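Long-range contacts in surface layer protein (Geobacillus stearothermophilus, PDB 5FTY), which probably self-assembles into the crystalline surface layer that coats the bacterial cell, this portion of it being a calcium-binding piece that includes an immunoglobulin-like domain: residues Gly67-Ala72 against Gly89-Gly94; Ile131-Ala136 against Val235-Ala240. One frame throughout, in Å; residues are numbered along the deposited sequence.

Contact 1. Residues Gly67-Ala72 against Gly89-Gly94. With CA (calcium ion), chain D.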
loop_
_atom_site.group_PDB
_atom_site.type_symbol
_atom_site.label_atom_id
_atom_site.label_comp_id
_atom_site.label_asym_id
_atom_site.label_seq_id
_atom_site.Cartn_x
_atom_site.Cartn_y
_atom_site.Cartn_z
ATOM N N GLY A 67 13.476 1.469 -12.052
ATOM C CA GLY A 67 12.255 0.741 -11.766
ATOM C C GLY A 67 11.010 1.605 -11.835
ATOM O O GLY A 67 9.903 1.129 -11.591
ATOM N N VAL A 68 11.191 2.881 -12.160
ATOM C CA VAL A 68 10.068 3.795 -12.340
ATOM C C VAL A 68 9.786 3.988 -13.828
ATOM O O VAL A 68 10.539 4.664 -14.527
ATOM C CB VAL A 68 10.342 5.168 -11.689
ATOM C CG1 VAL A 68 9.214 6.139 -12.001
ATOM C CG2 VAL A 68 10.537 5.021 -10.185
ATOM N N ILE A 69 8.703 3.383 -14.311
ATOM C CA ILE A 69 8.353 3.452 -15.728
ATOM C C ILE A 69 7.024 4.171 -15.941
ATOM O O ILE A 69 5.986 3.726 -15.455
ATOM C CB ILE A 69 8.261 2.045 -16.354
ATOM C CG1 ILE A 69 9.331 1.117 -15.770
ATOM C CG2 ILE A 69 8.367 2.134 -17.874
ATOM C CD1 ILE A 69 9.221 -0.322 -16.244
ATOM N N VAL A 70 7.060 5.281 -16.675
ATOM C CA VAL A 70 5.859 6.077 -16.925
ATOM C C VAL A 70 5.528 6.196 -18.415
ATOM O O VAL A 70 6.317 5.793 -19.268
ATOM C CB VAL A 70 5.981 7.492 -16.319
ATOM C CG1 VAL A 70 6.081 7.419 -14.800
ATOM C CG2 VAL A 70 7.176 8.229 -16.909
ATOM N N ASN A 71 4.355 6.749 -18.721
ATOM C CA ASN A 71 3.919 6.926 -20.105
ATOM C C ASN A 71 3.475 8.359 -20.392
ATOM O O ASN A 71 2.633 8.904 -19.682
ATOM C CB ASN A 71 2.780 5.955 -20.430
ATOM C CG ASN A 71 2.767 5.540 -21.890
ATOM O OD1 ASN A 71 2.175 6.210 -22.736
ATOM N ND2 ASN A 71 3.425 4.427 -22.191
ATOM N N ALA A 72 4.036 8.966 -21.435
ATOM C CA ALA A 72 3.694 10.340 -21.799
ATOM C C ALA A 72 2.835 10.421 -23.063
ATOM O O ALA A 72 3.301 10.133 -24.164
ATOM C CB ALA A 72 4.957 11.171 -21.961
ATOM N N GLY A 89 3.738 0.238 -15.472
ATOM C CA GLY A 89 4.274 -0.961 -14.853
ATOM C C GLY A 89 5.543 -0.754 -14.049
ATOM O O GLY A 89 6.450 -1.585 -14.077
ATOM N N SER A 90 5.606 0.361 -13.326
ATOM C CA SER A 90 6.739 0.643 -12.453
ATOM C C SER A 90 6.749 -0.292 -11.248
ATOM O O SER A 90 5.713 -0.537 -10.638
ATOM C CB SER A 90 6.697 2.103 -11.994
ATOM O OG SER A 90 5.379 2.486 -11.640
ATOM N N LYS A 91 7.926 -0.812 -10.904
ATOM C CA LYS A 91 8.050 -1.760 -9.800
ATOM C C LYS A 91 8.614 -1.110 -8.538
ATOM O O LYS A 91 8.536 -1.678 -7.447
ATOM C CB LYS A 91 8.920 -2.949 -10.210
ATOM C CG LYS A 91 8.473 -3.627 -11.497
ATOM C CD LYS A 91 9.427 -4.740 -11.901
ATOM C CE LYS A 91 9.018 -5.369 -13.227
ATOM N NZ LYS A 91 8.974 -4.373 -14.337
ATOM N N LYS A 92 9.188 0.077 -8.692
ATOM C CA LYS A 92 9.695 0.829 -7.554
ATOM C C LYS A 92 9.043 2.206 -7.510
ATOM O O LYS A 92 8.299 2.579 -8.414
ATOM C CB LYS A 92 11.215 0.985 -7.642
ATOM C CG LYS A 92 11.993 -0.322 -7.721
ATOM C CD LYS A 92 13.479 -0.050 -7.922
ATOM C CE LYS A 92 14.276 -1.328 -8.149
ATOM N NZ LYS A 92 14.837 -1.878 -6.880
ATOM N N VAL A 93 9.327 2.954 -6.452
ATOM C CA VAL A 93 8.839 4.323 -6.324
ATOM C C VAL A 93 10.006 5.305 -6.403
ATOM O O VAL A 93 11.134 4.967 -6.045
ATOM C CB VAL A 93 8.085 4.528 -4.994
ATOM C CG1 VAL A 93 6.868 3.616 -4.923
ATOM C CG2 VAL A 93 9.008 4.286 -3.810
ATOM N N GLY A 94 9.741 6.520 -6.880
ATOM C CA GLY A 94 10.780 7.532 -6.961
ATOM C C GLY A 94 10.662 8.487 -8.130
ATOM O O GLY A 94 9.641 8.550 -8.811
HETATM CA CA CA D . 12.634 4.767 -15.632
#
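The carbonyl oxygen of G67 is gripped by two successive amides of the turn facing it, K91 and K92. K91 N gives the shorter bond, 2.9 Å to G67 O, arriving in the carbonyl plane but with a bent N-H (136°). K92 N stands above that plane at 3.2 Å from G67 O, 51° out of it, yet its N-H points almost straight at the oxygen. The positive phi of G67 by itself favours glycine. One residue on, V68 O binds a calcium ion at 2.4 Å, sharing it with E61, D64, N66 and E96. The turn therefore pins the peptide just before a calcium ligand. With chi1 at 175°, CG2 of V68 stands anti to the carbonyl carbon and meets the turn's far end, 3.7 Å from G94 N. On the near end S90 CB lies 3.3 Å from I69 N, while S90 OG looks back to D87, with which it hydrogen-bonds. CD1 of I69 reaches the start of the turn, 3.7 Å from G89 O. Both segments fall in the bacterial Ig-like (BIG2) part of the chain. The side chains of V68 and S90 both rest on V114 of strand 105-115, whose backbone also bonds to G94, and I69 pairs with N88 just past strand 80-87, so the turn bridges from the hairpin 70-77/80-87 to strand 94-102.

Contact 2. Residues Ile131-Ala136 against Val235-Ala240; sequences IELDAA and VKAPAA
I131 and V235 lie side by side on the buried face of a parallel strand pair, pointing the same way, and here the packing is close. I131 CG1 sits between the backbone N and the carbonyl carbon (chi1 59°), bringing it 3.7 Å from V235 CG2, and CD1 touches the same methyl. An alanine in place of I131 lacks CG1 and CD1, which would probably open a gap against CG2 of V235. L133 follows with CD1 against A237 CB at 3.7 Å. Around them, V210 touches L133, and A141 and L218 touch V235. The backbone locks the register: K236 N bonds to I131 O at 2.8 Å, and K236 O receives L133 N at 2.9 Å, both donors nearly in line with the C=O, though the N-H of L133 is bent (133°). The other face is looser and open to solvent. E132 and K236 run alongside each other there, E132 OE1 at 3.6 Å from K236 CD, but OE1 stops 4.4 Å from K236 NZ, too far for a salt bridge. Beyond the paired residues, CD of P238 lies 3.5 Å from L133 O; lacking an N-H, the proline cannot give L133 O the next backbone bond. The chemistry implies that strand 130-132, outermost of its sheet within this chain, is held by backbone bonds and apolar contact, the opposite charges of E132 and K236 adding at most a mild attraction.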
loop_
_atom_site.group_PDB
_atom_site.type_symbol
_atom_site.label_atom_id
_atom_site.label_comp_id
_atom_site.label_asym_id
_atom_site.label_seq_id
_atom_site.Cartn_x
_atom_site.Cartn_y
_atom_site.Cartn_z
ATOM N N ILE A 131 -5.715 -14.499 27.381
ATOM C CA ILE A 131 -7.102 -14.506 26.929
ATOM C C ILE A 131 -7.774 -15.824 27.312
ATOM O O ILE A 131 -7.163 -16.891 27.247
ATOM C CB ILE A 131 -7.230 -14.277 25.403
ATOM C CG1 ILE A 131 -6.478 -15.357 24.622
ATOM C CG2 ILE A 131 -6.725 -12.894 25.018
ATOM C CD1 ILE A 131 -6.805 -15.373 23.148
ATOM N N GLU A 132 -9.029 -15.742 27.744
ATOM C CA GLU A 132 -9.813 -16.939 28.020
ATOM C C GLU A 132 -10.864 -17.142 26.939
ATOM O O GLU A 132 -11.242 -16.199 26.253
ATOM C CB GLU A 132 -10.490 -16.849 29.387
ATOM C CG GLU A 132 -9.581 -17.172 30.557
ATOM C CD GLU A 132 -10.357 -17.411 31.839
ATOM O OE1 GLU A 132 -10.791 -18.561 32.066
ATOM O OE2 GLU A 132 -10.537 -16.452 32.618
ATOM N N LEU A 133 -11.336 -18.375 26.792
ATOM C CA LEU A 133 -12.367 -18.679 25.809
ATOM C C LEU A 133 -13.668 -19.091 26.483
ATOM O O LEU A 133 -13.668 -19.572 27.614
ATOM C CB LEU A 133 -11.903 -19.791 24.866
ATOM C CG LEU A 133 -10.637 -19.547 24.045
ATOM C CD1 LEU A 133 -10.417 -20.689 23.073
ATOM C CD2 LEU A 133 -10.706 -18.216 23.311
ATOM N N ASP A 134 -14.778 -18.892 25.778
ATOM C CA ASP A 134 -16.077 -19.370 26.235
ATOM C C ASP A 134 -16.789 -20.120 25.110
ATOM O O ASP A 134 -16.208 -20.363 24.051
ATOM C CB ASP A 134 -16.941 -18.217 26.767
ATOM C CG ASP A 134 -17.043 -17.054 25.792
ATOM O OD1 ASP A 134 -17.222 -17.295 24.579
ATOM O OD2 ASP A 134 -16.946 -15.894 26.248
ATOM N N ALA A 135 -18.049 -20.477 25.336
ATOM C CA ALA A 135 -18.814 -21.235 24.350
ATOM C C ALA A 135 -19.096 -20.419 23.091
ATOM O O ALA A 135 -19.254 -20.978 22.004
ATOM C CB ALA A 135 -20.116 -21.745 24.958
ATOM N N ALA A 136 -19.151 -19.100 23.239
ATOM C CA ALA A 136 -19.437 -18.216 22.112
ATOM C C ALA A 136 -18.275 -18.164 21.118
ATOM O O ALA A 136 -18.442 -17.742 19.972
ATOM C CB ALA A 136 -19.792 -16.814 22.605
ATOM N N VAL A 235 -3.268 -18.449 26.181
ATOM C CA VAL A 235 -4.677 -18.694 25.893
ATOM C C VAL A 235 -5.246 -19.811 26.761
ATOM O O VAL A 235 -4.797 -20.953 26.687
ATOM C CB VAL A 235 -4.888 -19.093 24.417
ATOM C CG1 VAL A 235 -6.368 -19.285 24.124
ATOM C CG2 VAL A 235 -4.267 -18.065 23.482
ATOM N N LYS A 236 -6.244 -19.482 27.577
ATOM C CA LYS A 236 -6.934 -20.498 28.361
ATOM C C LYS A 236 -8.251 -20.898 27.710
ATOM O O LYS A 236 -9.123 -20.064 27.485
ATOM C CB LYS A 236 -7.176 -20.024 29.796
ATOM C CG LYS A 236 -7.909 -21.051 30.652
ATOM C CD LYS A 236 -7.901 -20.690 32.132
ATOM C CE LYS A 236 -8.508 -21.810 32.969
ATOM N NZ LYS A 236 -8.468 -21.525 34.432
ATOM N N ALA A 237 -8.382 -22.184 27.407
ATOM C CA ALA A 237 -9.618 -22.722 26.855
ATOM C C ALA A 237 -10.192 -23.779 27.792
ATOM O O ALA A 237 -9.936 -24.971 27.623
ATOM C CB ALA A 237 -9.374 -23.305 25.468
ATOM N N PRO A 238 -10.977 -23.341 28.788
ATOM C CA PRO A 238 -11.511 -24.230 29.822
ATOM C C PRO A 238 -12.556 -25.193 29.271
ATOM O O PRO A 238 -13.119 -24.952 28.207
ATOM C CB PRO A 238 -12.161 -23.256 30.806
ATOM C CG PRO A 238 -12.552 -22.107 29.974
ATOM C CD PRO A 238 -11.479 -21.965 28.935
ATOM N N ALA A 239 -12.798 -26.282 29.992
ATOM C CA ALA A 239 -13.827 -27.237 29.606
ATOM C C ALA A 239 -15.148 -26.864 30.262
ATOM O O ALA A 239 -15.243 -25.838 30.936
ATOM C CB ALA A 239 -13.417 -28.645 29.995
ATOM N N ALA A 240 -16.165 -27.697 30.064
ATOM C CA ALA A 240 -17.494 -27.429 30.607
ATOM C C ALA A 240 -17.507 -27.442 32.133
ATOM O O ALA A 240 -16.610 -27.996 32.768
ATOM C CB ALA A 240 -18.502 -28.426 30.061
#

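Going from the N terminus, contact 1 comes first and closes a short excursion: the chain enters strand 70-77 within 67-72, turns back through 80-87 and returns at 89-94 to enter strand 94-102. It lies in the BIG2 part of the chain, beside one of its calcium ions. Contact 2 opens only after that, and its span is far longer, bringing 131-136, early in the C-terminal half that carries the second mixed sheet, together with 235-240 at the C-terminal end, so that the first strand of the mixed sheet 130-132, 231-237, 214-222, 179-184 pairs with the last. The two are in series, neither nested nor crossed, on opposite sides of the chain's centre with their own centres about 51 Å apart.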